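Local coordinates for protein acidocalcisomal pyrophosphatase (Trypanosoma cruzi, PDB 5CUV) that probably hydrolyses inorganic pyrophosphate to phosphate with the help of magnesium, at residues Y207-V212 / L219-Y224; P294-E299 / D328-C333; A312-G317 / I334-P339; L319-D324 / N377-N382. One frame throughout, in Å; residues are numbered along the deposited sequence.

How the interactions relate
Interaction 1 comes first from the N terminus and closes a short loop: residues 207-212 meet 219-224 beside a bound D-malate, just where strand 224-228 begins. It is complete before the others open. Interactions 2, 3 and 4 then open in turn at 294-299, 312-317 and 319-324 and close in the same order at 328-333, 334-339 and 377-382, so all three cross. Strand 326-335 serves interactions 2 and 3, and strand 310-323 serves interactions 3 and 4, the last fastening to it the loop after helix 357-367. Tyr224 of interaction 1 is bonded to Val313 of interaction 3, and both contacts touch the malate. The magnesium ion lies at interaction 2, near Met321 of interaction 4.

Interaction 1: Y207-V212 / L219-Y224; sequences YVRDLV and LPMNRY. With MLT (D-malate), chain C.
Tyr207 and Tyr224 face each other through a single beta bridge, and next to it Val208 N gives a nearly straight hydrogen bond of 2.8 Å to Arg223 O, at 166°. This lone bridge joins the loop after helix 200-203 to the run leading into strand 224-228 of the pyrophosphatase core, and the second loop lines a D-malate pocket. The two tyrosines lie side by side and point the same way. Their planes meet obliquely at 44°, and Tyr207 CE1 comes to 3.3 Å from Tyr224 CE2. Tyrosine suits position 207, which is partly exposed: its carbons pack while Tyr207 OH bonds to Asp396 OD1 of helix 388-412. Branched Val208 rests its CB on Arg223 CG, 3.7 Å away. At the edge of the contact the side chains of Arg209 and selenomethionine Met221 cross at about a right angle, Met221 CE touching Arg209 CG at 3.6 Å. Met190 of the second subunit also packs on Met221.

Residues 219-224 give the malate two hydrogen bonds. Asn222 N donates to MLT O2 over 2.8 Å. Arg223 starts with CG opposite the backbone N (chi1 -159°), then bends at its second torsion and carries its guanidinium to the ligand. There NH1 of Arg223 meets the hydroxyl oxygen O3 of MLT at the edge of the guanidinium plane, in a bent hydrogen bond of 3.0 Å.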
# COMPACT_ATOMS: atom_id res chain seq x y z
N TYR A 207 -16.73 -13.50 -15.98
CA TYR A 207 -16.66 -12.07 -15.71
C TYR A 207 -17.32 -11.89 -14.38
O TYR A 207 -18.32 -12.55 -14.10
CB TYR A 207 -17.44 -11.26 -16.73
CG TYR A 207 -17.00 -11.49 -18.13
CD1 TYR A 207 -15.91 -10.83 -18.64
CD2 TYR A 207 -17.68 -12.40 -18.95
CE1 TYR A 207 -15.50 -11.05 -19.93
CE2 TYR A 207 -17.27 -12.65 -20.26
CZ TYR A 207 -16.17 -11.96 -20.74
OH TYR A 207 -15.74 -12.16 -22.04
N VAL A 208 -16.75 -11.02 -13.56
CA VAL A 208 -17.33 -10.77 -12.25
C VAL A 208 -18.13 -9.50 -12.41
O VAL A 208 -17.56 -8.43 -12.54
CB VAL A 208 -16.26 -10.67 -11.18
CG1 VAL A 208 -16.90 -10.46 -9.82
CG2 VAL A 208 -15.46 -11.98 -11.20
N ARG A 209 -19.45 -9.64 -12.41
CA ARG A 209 -20.31 -8.52 -12.67
C ARG A 209 -21.18 -7.91 -11.61
O ARG A 209 -21.98 -8.57 -11.02
CB ARG A 209 -21.20 -8.87 -13.85
CG ARG A 209 -20.62 -8.49 -15.19
CD ARG A 209 -21.68 -8.72 -16.26
NE ARG A 209 -21.14 -9.42 -17.42
CZ ARG A 209 -21.74 -10.45 -18.02
NH1 ARG A 209 -22.92 -10.88 -17.54
NH2 ARG A 209 -21.16 -11.04 -19.07
N ASP A 210 -21.04 -6.60 -11.44
CA ASP A 210 -21.88 -5.89 -10.50
C ASP A 210 -23.23 -5.55 -11.11
O ASP A 210 -23.29 -4.98 -12.20
CB ASP A 210 -21.21 -4.60 -10.07
CG ASP A 210 -19.99 -4.86 -9.21
OD1 ASP A 210 -20.17 -5.66 -8.24
OD2 ASP A 210 -18.88 -4.29 -9.49
N LEU A 211 -24.30 -5.92 -10.41
CA LEU A 211 -25.66 -5.68 -10.80
C LEU A 211 -25.84 -4.22 -11.10
O LEU A 211 -26.51 -3.86 -12.09
CB LEU A 211 -26.58 -6.09 -9.68
CG LEU A 211 -28.06 -6.26 -10.05
CD1 LEU A 211 -28.27 -7.33 -11.13
CD2 LEU A 211 -28.82 -6.62 -8.74
N VAL A 212 -25.25 -3.38 -10.26
CA VAL A 212 -25.29 -1.93 -10.46
C VAL A 212 -23.86 -1.51 -10.23
O VAL A 212 -23.40 -1.42 -9.09
CB VAL A 212 -26.27 -1.21 -9.46
CG1 VAL A 212 -26.20 0.28 -9.60
CG2 VAL A 212 -27.69 -1.65 -9.73
N LEU A 219 -14.20 4.18 -16.46
CA LEU A 219 -13.25 3.08 -16.19
C LEU A 219 -13.71 1.76 -16.79
O LEU A 219 -14.69 1.19 -16.36
CB LEU A 219 -13.07 2.90 -14.68
CG LEU A 219 -12.15 1.77 -14.28
CD1 LEU A 219 -10.70 2.15 -14.61
CD2 LEU A 219 -12.30 1.51 -12.80
N PRO A 220 -12.99 1.25 -17.77
CA PRO A 220 -13.45 -0.02 -18.36
C PRO A 220 -13.48 -1.19 -17.39
O PRO A 220 -12.76 -1.17 -16.43
CB PRO A 220 -12.48 -0.23 -19.53
CG PRO A 220 -12.00 1.18 -19.84
CD PRO A 220 -11.79 1.74 -18.47
N MSE A 221 -14.31 -2.18 -17.69
CA MSE A 221 -14.45 -3.37 -16.88
C MSE A 221 -13.30 -4.35 -17.01
O MSE A 221 -12.91 -4.78 -18.09
CB MSE A 221 -15.75 -4.08 -17.26
CG MSE A 221 -17.00 -3.31 -16.89
SE MSE A 221 -18.64 -4.15 -17.44
CE MSE A 221 -18.65 -5.62 -16.17
N ASN A 222 -12.73 -4.70 -15.87
CA ASN A 222 -11.67 -5.64 -15.89
C ASN A 222 -11.68 -6.35 -14.57
O ASN A 222 -10.94 -6.03 -13.65
CB ASN A 222 -10.33 -4.97 -16.17
CG ASN A 222 -9.27 -5.99 -16.54
OD1 ASN A 222 -9.47 -7.21 -16.35
ND2 ASN A 222 -8.15 -5.53 -17.06
N ARG A 223 -12.53 -7.37 -14.51
CA ARG A 223 -12.72 -8.16 -13.33
C ARG A 223 -13.10 -9.61 -13.68
O ARG A 223 -14.25 -9.92 -14.04
CB ARG A 223 -13.83 -7.53 -12.53
CG ARG A 223 -13.78 -7.94 -11.12
CD ARG A 223 -13.93 -6.69 -10.26
NE ARG A 223 -13.67 -7.03 -8.88
CZ ARG A 223 -12.97 -6.26 -8.06
NH1 ARG A 223 -12.48 -5.10 -8.51
NH2 ARG A 223 -12.75 -6.69 -6.80
N TYR A 224 -12.15 -10.52 -13.51
CA TYR A 224 -12.43 -11.88 -13.88
C TYR A 224 -12.17 -12.85 -12.75
O TYR A 224 -11.41 -12.55 -11.84
CB TYR A 224 -11.53 -12.26 -15.07
CG TYR A 224 -11.74 -11.49 -16.35
CD1 TYR A 224 -11.25 -10.20 -16.51
CD2 TYR A 224 -12.35 -12.10 -17.45
CE1 TYR A 224 -11.35 -9.55 -17.75
CE2 TYR A 224 -12.46 -11.46 -18.71
CZ TYR A 224 -11.97 -10.18 -18.85
OH TYR A 224 -12.19 -9.50 -20.05
C1 MLT C . -13.89 -3.72 -12.41
O1 MLT C . -14.75 -3.72 -11.53
O2 MLT C . -14.21 -3.98 -13.57
C2 MLT C . -12.43 -3.40 -12.08
O3 MLT C . -12.23 -3.10 -10.69
C3 MLT C . -11.88 -2.29 -13.00
C4 MLT C . -10.44 -1.92 -12.63
O4 MLT C . -9.88 -2.44 -11.70
O5 MLT C . -9.79 -0.98 -13.33

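Interaction 2: P294-E299 / D328-C333; sequences PIDAIE and DWKVIC. With MG (magnesium ion), chain D.
Lys330 NZ is gripped by two acidic side chains, forming a salt bridge with Asp296 OD2 at 3.0 Å across the strands and another with Asp328 OD2 at 2.9 Å; it also bonds to Tyr270 OH. Lysine suits this place because its long chain, bent at chi2 and chi4, brings one ammonium between carboxylates that would otherwise tend to repel. Asp328 turns OD1 to the magnesium ion at 2.5 Å. Both oxygens of Asp296 stand farther off, OD2 lying 3.0 Å from the ion, and Asp291 completes the protein part of the site, an acidic cluster of the kind pyrophosphatases use to hold metal.

Behind the charges, strands 296-299 and 328-333 run parallel. Ile298 turns both its N and its O to the neighbouring strand, N to Val331 O at 2.8 Å and O to Cys333 N at 2.9 Å, so it straddles Ile332. On the face of Lys330, Ile298 and Ile332 lie alongside with their CD1 atoms 4.2 Å apart; on the opposite face small Ala297 leaves Val331 room to pack. Helix 357-367 covers Ile298 and Lys330, helix 388-412 covers Ile295, Trp329 and Val331, and strands 269-272 and 310-323 continue the sheet at either side.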
# COMPACT_ATOMS: atom_id res chain seq x y z
N PRO A 294 -9.50 -25.21 -20.65
CA PRO A 294 -9.93 -23.84 -20.35
C PRO A 294 -8.64 -23.05 -20.53
O PRO A 294 -7.56 -23.59 -20.40
CB PRO A 294 -10.31 -23.91 -18.88
CG PRO A 294 -10.85 -25.29 -18.75
CD PRO A 294 -9.92 -26.16 -19.58
N ILE A 295 -8.73 -21.78 -20.86
CA ILE A 295 -7.54 -20.95 -21.05
C ILE A 295 -6.74 -20.84 -19.75
O ILE A 295 -7.28 -20.74 -18.66
CB ILE A 295 -7.94 -19.57 -21.58
CG1 ILE A 295 -6.77 -18.98 -22.35
CG2 ILE A 295 -8.38 -18.67 -20.43
CD1 ILE A 295 -7.18 -17.89 -23.34
N ASP A 296 -5.43 -20.88 -19.89
CA ASP A 296 -4.49 -20.85 -18.79
C ASP A 296 -4.17 -19.47 -18.34
O ASP A 296 -4.05 -18.53 -19.16
CB ASP A 296 -3.21 -21.50 -19.20
CG ASP A 296 -3.34 -22.93 -19.37
OD1 ASP A 296 -4.48 -23.40 -19.40
OD2 ASP A 296 -2.31 -23.60 -19.49
N ALA A 297 -3.97 -19.34 -17.03
CA ALA A 297 -3.68 -18.03 -16.50
C ALA A 297 -2.66 -18.05 -15.43
O ALA A 297 -2.61 -18.99 -14.64
CB ALA A 297 -4.97 -17.40 -15.99
N ILE A 298 -1.85 -16.99 -15.40
CA ILE A 298 -0.79 -16.78 -14.41
C ILE A 298 -1.12 -15.50 -13.60
O ILE A 298 -1.22 -14.41 -14.18
CB ILE A 298 0.53 -16.60 -15.14
CG1 ILE A 298 0.87 -17.85 -15.91
CG2 ILE A 298 1.62 -16.33 -14.20
CD1 ILE A 298 1.96 -17.60 -16.94
N GLU A 299 -1.31 -15.60 -12.28
CA GLU A 299 -1.64 -14.40 -11.46
C GLU A 299 -0.35 -13.98 -10.75
O GLU A 299 0.17 -14.76 -9.96
CB GLU A 299 -2.77 -14.71 -10.43
CG GLU A 299 -3.30 -13.54 -9.54
CD GLU A 299 -2.32 -12.99 -8.41
OE1 GLU A 299 -2.32 -11.74 -8.21
OE2 GLU A 299 -1.58 -13.73 -7.70
N ASP A 328 -1.19 -22.12 -27.06
CA ASP A 328 -1.39 -22.27 -25.63
C ASP A 328 -1.15 -20.94 -24.89
O ASP A 328 -0.09 -20.67 -24.34
CB ASP A 328 -0.47 -23.42 -25.18
CG ASP A 328 -0.37 -23.57 -23.67
OD1 ASP A 328 -1.42 -23.39 -22.98
OD2 ASP A 328 0.78 -23.91 -23.21
N TRP A 329 -2.17 -20.10 -24.97
CA TRP A 329 -2.20 -18.79 -24.35
C TRP A 329 -2.05 -18.88 -22.81
O TRP A 329 -2.49 -19.80 -22.14
CB TRP A 329 -3.54 -18.09 -24.64
CG TRP A 329 -3.85 -17.70 -26.11
CD1 TRP A 329 -4.81 -18.26 -26.93
CD2 TRP A 329 -3.15 -16.72 -26.93
NE1 TRP A 329 -4.75 -17.71 -28.17
CE2 TRP A 329 -3.75 -16.77 -28.22
CE3 TRP A 329 -2.11 -15.82 -26.70
CZ2 TRP A 329 -3.31 -15.95 -29.29
CZ3 TRP A 329 -1.68 -15.00 -27.77
CH2 TRP A 329 -2.29 -15.08 -29.06
N LYS A 330 -1.41 -17.88 -22.26
CA LYS A 330 -1.23 -17.78 -20.84
C LYS A 330 -1.61 -16.33 -20.53
O LYS A 330 -0.88 -15.40 -20.90
CB LYS A 330 0.23 -18.11 -20.53
CG LYS A 330 0.55 -19.48 -21.09
CD LYS A 330 1.27 -20.37 -20.16
CE LYS A 330 1.46 -21.73 -20.82
NZ LYS A 330 0.30 -22.64 -20.70
N VAL A 331 -2.80 -16.15 -19.94
CA VAL A 331 -3.26 -14.81 -19.58
C VAL A 331 -2.46 -14.35 -18.38
O VAL A 331 -2.30 -15.11 -17.41
CB VAL A 331 -4.75 -14.80 -19.19
CG1 VAL A 331 -5.16 -13.46 -18.53
CG2 VAL A 331 -5.56 -15.00 -20.37
N ILE A 332 -1.95 -13.14 -18.45
CA ILE A 332 -1.20 -12.57 -17.33
C ILE A 332 -2.19 -11.69 -16.58
O ILE A 332 -2.75 -10.78 -17.16
CB ILE A 332 -0.04 -11.67 -17.80
CG1 ILE A 332 0.80 -12.40 -18.85
CG2 ILE A 332 0.78 -11.26 -16.64
CD1 ILE A 332 1.40 -13.67 -18.31
N CYS A 333 -2.38 -11.96 -15.31
CA CYS A 333 -3.33 -11.21 -14.53
C CYS A 333 -2.80 -11.01 -13.10
O CYS A 333 -1.77 -11.60 -12.73
CB CYS A 333 -4.64 -11.98 -14.46
SG CYS A 333 -4.52 -13.55 -13.56
MG MG D . -3.57 -24.24 -22.11

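Interaction 3: A312-G317 / I334-P339; sequences AVKVLG and ISHNDP. With MLT (D-malate), chain C.
His336 meets Lys314 at the mouth of the beta hairpin formed by strands 310-323 and 326-335, where the imidazole and the lysine chain cross at about a right angle and Lys314 CB lies 3.6 Å from His336 NE2. Both side chains border the D-malate. The ring turns an edge to it, with His336 CE1 3.2 Å from MLT O4. With its CG trans to the main-chain N (chi1 -180°) and a bend at the third torsion (-84°), Lys314 brings CE to 3.6 Å from the same oxygen.

The next shell fixes these groups. His336 NE2 bonds to Asn222 O, and the Lys314 ammonium is tied to Cys341 O and Leu344 O. Beneath them antiparallel pairing bonds Lys314 N to Ile334 O at 2.8 Å and Ile334 N to Lys314 O at 3.0 Å. His336 N adds a bond to Ala312 O, and the chain then leaves the sheet through a type I turn. There Ser335 suits the corner because its OG accepts from Asn337 N at 3.1 Å, making an ST turn. Leu316, which with Gly317 forms a classic beta bulge opposite Ile332, packs its CD1 against Ile334 CG2 at 3.8 Å.

An imidazole C-H edge, polarised by its ring nitrogens, and a methylene next to an ammonium would both be expected to carry some positive charge, consistent with a pocket that receives a carboxylate.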
# COMPACT_ATOMS: atom_id res chain seq x y z
N ALA A 312 -10.98 -12.92 -7.65
CA ALA A 312 -11.09 -11.95 -8.72
C ALA A 312 -9.72 -11.37 -9.17
O ALA A 312 -8.87 -10.90 -8.35
CB ALA A 312 -12.01 -10.83 -8.30
N VAL A 313 -9.51 -11.37 -10.49
CA VAL A 313 -8.28 -10.83 -11.03
C VAL A 313 -8.50 -9.78 -12.10
O VAL A 313 -9.59 -9.62 -12.67
CB VAL A 313 -7.40 -11.96 -11.61
CG1 VAL A 313 -7.03 -12.97 -10.53
CG2 VAL A 313 -8.16 -12.66 -12.76
N LYS A 314 -7.44 -9.05 -12.37
CA LYS A 314 -7.45 -7.99 -13.35
C LYS A 314 -6.51 -8.50 -14.44
O LYS A 314 -5.42 -8.87 -14.16
CB LYS A 314 -6.94 -6.70 -12.70
CG LYS A 314 -6.92 -5.51 -13.67
CD LYS A 314 -5.91 -4.41 -13.30
CE LYS A 314 -6.47 -3.45 -12.28
NZ LYS A 314 -5.53 -2.29 -12.14
N VAL A 315 -6.97 -8.56 -15.68
CA VAL A 315 -6.20 -9.07 -16.83
C VAL A 315 -5.26 -7.96 -17.33
O VAL A 315 -5.71 -6.87 -17.62
CB VAL A 315 -7.17 -9.46 -18.01
CG1 VAL A 315 -6.37 -9.77 -19.20
CG2 VAL A 315 -8.04 -10.68 -17.65
N LEU A 316 -3.97 -8.26 -17.42
CA LEU A 316 -2.99 -7.28 -17.86
C LEU A 316 -2.46 -7.52 -19.24
O LEU A 316 -2.05 -6.59 -19.90
CB LEU A 316 -1.82 -7.23 -16.91
CG LEU A 316 -2.29 -6.87 -15.50
CD1 LEU A 316 -1.21 -7.35 -14.48
CD2 LEU A 316 -2.64 -5.30 -15.41
N GLY A 317 -2.42 -8.77 -19.69
CA GLY A 317 -1.89 -9.02 -21.02
C GLY A 317 -1.90 -10.50 -21.32
O GLY A 317 -2.56 -11.30 -20.63
N ILE A 334 -3.51 -10.20 -12.31
CA ILE A 334 -3.14 -9.97 -10.94
C ILE A 334 -4.38 -9.88 -10.08
O ILE A 334 -5.39 -9.30 -10.47
CB ILE A 334 -2.28 -8.64 -10.75
CG1 ILE A 334 -1.83 -8.56 -9.26
CG2 ILE A 334 -3.06 -7.35 -11.20
CD1 ILE A 334 -1.06 -7.39 -8.93
N SER A 335 -4.33 -10.47 -8.90
CA SER A 335 -5.43 -10.42 -8.00
C SER A 335 -5.81 -8.96 -7.58
O SER A 335 -4.95 -8.18 -7.21
CB SER A 335 -5.03 -11.21 -6.79
OG SER A 335 -5.74 -10.80 -5.66
N HIS A 336 -7.10 -8.61 -7.66
CA HIS A 336 -7.61 -7.31 -7.24
C HIS A 336 -7.29 -7.00 -5.77
O HIS A 336 -7.28 -5.84 -5.32
CB HIS A 336 -9.14 -7.25 -7.43
CG HIS A 336 -9.56 -6.78 -8.79
ND1 HIS A 336 -9.32 -5.49 -9.23
CD2 HIS A 336 -10.06 -7.47 -9.85
CE1 HIS A 336 -9.63 -5.41 -10.51
NE2 HIS A 336 -10.07 -6.60 -10.92
N ASN A 337 -6.99 -8.05 -5.01
CA ASN A 337 -6.63 -7.82 -3.64
C ASN A 337 -5.14 -7.58 -3.36
O ASN A 337 -4.74 -7.36 -2.22
CB ASN A 337 -7.16 -8.92 -2.75
CG ASN A 337 -7.67 -8.35 -1.44
OD1 ASN A 337 -8.70 -7.60 -1.44
ND2 ASN A 337 -6.97 -8.64 -0.32
N ASP A 338 -4.31 -7.60 -4.39
CA ASP A 338 -2.90 -7.37 -4.18
C ASP A 338 -2.70 -5.85 -3.95
O ASP A 338 -3.42 -5.02 -4.53
CB ASP A 338 -2.10 -7.81 -5.39
CG ASP A 338 -0.61 -7.87 -5.11
OD1 ASP A 338 -0.18 -8.91 -4.58
OD2 ASP A 338 0.13 -6.89 -5.42
N PRO A 339 -1.72 -5.47 -3.09
CA PRO A 339 -1.48 -4.05 -2.82
C PRO A 339 -1.11 -3.20 -4.02
O PRO A 339 -1.34 -2.01 -3.97
CB PRO A 339 -0.36 -4.08 -1.78
CG PRO A 339 -0.58 -5.38 -1.12
CD PRO A 339 -0.88 -6.32 -2.23
C1 MLT C . -13.89 -3.72 -12.41
O1 MLT C . -14.75 -3.72 -11.53
O2 MLT C . -14.21 -3.98 -13.57
C2 MLT C . -12.43 -3.40 -12.08
O3 MLT C . -12.23 -3.10 -10.69
C3 MLT C . -11.88 -2.29 -13.00
C4 MLT C . -10.44 -1.92 -12.63
O4 MLT C . -9.88 -2.44 -11.70
O5 MLT C . -9.79 -0.98 -13.33

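Interaction 4: L319-D324 / N377-N382; sequences LGMIDD and NKFVFN
Phe379 lays its ring obliquely against Met321 and Leu319; its CE2 corner lies 3.6 Å from Met321 CB and 3.8 Å from Leu319 CD2. Met321 runs extended through its first two torsions (175° and 178°), which carries its selenium past the ring in an oblique Met-aromatic contact, 5.1 Å from the Phe379 centroid, to rest by Asn377 CB. His362 of helix 357-367 stacks on the phenyl ring, so the ring lies between this helix and strand 310-323. On the other side of the loop Ile322 and Val380 cross at about a right angle, Ile322 CD1 reaching Val380 CG1 at 3.6 Å. Gly320, lacking a side chain, lets Val380 CG2 come close over its CA.

A single beta bridge, Met321 with Phe379, is flanked by two hydrogen bonds, Ile322 N to Lys378 O at 2.7 Å and the more bent Val380 N to Gly320 O at 3.0 Å. A water then links Ile322 O to Lys378 N. The contact thus joins strand 310-323 to the loop before strand 386-387 by few backbone bonds and mainly apolar surface, so dispersion, burial of the flexible selenomethionine and partial cover of the ring would probably supply much of the cohesion.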
# COMPACT_ATOMS: atom_id res chain seq x y z
N LEU A 319 0.55 -13.87 -23.19
CA LEU A 319 1.75 -14.38 -23.82
C LEU A 319 1.34 -15.66 -24.64
O LEU A 319 0.70 -16.57 -24.09
CB LEU A 319 2.77 -14.72 -22.73
CG LEU A 319 4.11 -15.27 -23.23
CD1 LEU A 319 5.02 -14.10 -23.73
CD2 LEU A 319 4.79 -16.03 -22.12
N GLY A 320 1.67 -15.74 -25.94
CA GLY A 320 1.29 -16.91 -26.71
C GLY A 320 2.43 -17.91 -26.90
O GLY A 320 3.43 -17.62 -27.59
N MSE A 321 2.30 -19.09 -26.31
CA MSE A 321 3.34 -20.09 -26.43
C MSE A 321 2.80 -21.20 -27.32
O MSE A 321 1.57 -21.42 -27.39
CB MSE A 321 3.74 -20.64 -25.06
CG MSE A 321 4.74 -21.78 -25.13
SE MSE A 321 5.31 -22.44 -23.42
CE MSE A 321 3.67 -23.38 -22.93
N ILE A 322 3.70 -21.90 -28.02
CA ILE A 322 3.24 -23.02 -28.83
C ILE A 322 3.50 -24.29 -28.01
O ILE A 322 4.56 -24.44 -27.38
CB ILE A 322 4.00 -23.19 -30.22
CG1 ILE A 322 4.09 -21.89 -31.03
CG2 ILE A 322 3.19 -24.11 -31.08
CD1 ILE A 322 2.79 -21.28 -31.34
N ASP A 323 2.54 -25.20 -27.97
CA ASP A 323 2.77 -26.43 -27.24
C ASP A 323 2.35 -27.57 -28.15
O ASP A 323 1.14 -27.73 -28.42
CB ASP A 323 1.97 -26.48 -25.96
CG ASP A 323 2.40 -27.63 -25.07
OD1 ASP A 323 2.84 -28.65 -25.64
OD2 ASP A 323 2.30 -27.51 -23.82
N ASP A 324 3.33 -28.33 -28.64
CA ASP A 324 3.04 -29.45 -29.53
C ASP A 324 2.19 -28.95 -30.71
O ASP A 324 1.21 -29.58 -31.11
CB ASP A 324 2.33 -30.56 -28.73
CG ASP A 324 1.47 -31.54 -29.61
OD1 ASP A 324 2.03 -32.30 -30.47
OD2 ASP A 324 0.21 -31.55 -29.42
N ASN A 377 10.42 -24.03 -26.06
CA ASN A 377 9.11 -23.89 -26.69
C ASN A 377 9.18 -22.61 -27.51
O ASN A 377 10.00 -21.72 -27.23
CB ASN A 377 8.00 -23.77 -25.65
CG ASN A 377 7.83 -25.02 -24.82
OD1 ASN A 377 7.81 -24.98 -23.56
ND2 ASN A 377 7.69 -26.15 -25.49
N LYS A 378 8.32 -22.51 -28.52
CA LYS A 378 8.29 -21.33 -29.37
C LYS A 378 7.09 -20.45 -28.97
O LYS A 378 6.19 -20.93 -28.31
CB LYS A 378 8.16 -21.77 -30.83
CG LYS A 378 9.19 -22.81 -31.34
CD LYS A 378 10.60 -22.24 -31.30
CE LYS A 378 11.58 -22.97 -32.21
NZ LYS A 378 11.26 -22.81 -33.67
N PHE A 379 7.06 -19.18 -29.39
CA PHE A 379 5.94 -18.27 -29.11
C PHE A 379 5.47 -17.52 -30.37
O PHE A 379 6.29 -17.18 -31.25
CB PHE A 379 6.33 -17.17 -28.10
CG PHE A 379 6.88 -17.68 -26.84
CD1 PHE A 379 8.17 -18.22 -26.80
CD2 PHE A 379 6.06 -17.78 -25.71
CE1 PHE A 379 8.65 -18.87 -25.65
CE2 PHE A 379 6.52 -18.42 -24.55
CZ PHE A 379 7.82 -18.98 -24.52
N VAL A 380 4.18 -17.22 -30.44
CA VAL A 380 3.66 -16.41 -31.53
C VAL A 380 4.01 -14.98 -31.15
O VAL A 380 4.52 -14.74 -30.05
CB VAL A 380 2.20 -16.48 -31.60
CG1 VAL A 380 1.80 -17.91 -32.00
CG2 VAL A 380 1.61 -15.99 -30.26
N PHE A 381 3.76 -14.02 -32.05
CA PHE A 381 4.08 -12.60 -31.81
C PHE A 381 5.45 -12.34 -31.25
O PHE A 381 5.63 -11.43 -30.44
CB PHE A 381 3.07 -11.97 -30.87
CG PHE A 381 1.70 -11.91 -31.42
CD1 PHE A 381 0.85 -12.97 -31.30
CD2 PHE A 381 1.29 -10.82 -32.13
CE1 PHE A 381 -0.40 -12.95 -31.88
CE2 PHE A 381 0.04 -10.78 -32.72
CZ PHE A 381 -0.80 -11.86 -32.59
N ASN A 382 6.41 -13.13 -31.68
CA ASN A 382 7.78 -12.93 -31.25
C ASN A 382 7.96 -12.99 -29.75
O ASN A 382 8.82 -12.28 -29.20
CB ASN A 382 8.31 -11.58 -31.78
CG ASN A 382 8.30 -11.51 -33.33
OD1 ASN A 382 7.26 -11.17 -33.95
ND2 ASN A 382 9.44 -11.85 -33.96
O HOH W 1 6.86 -24.98 -28.89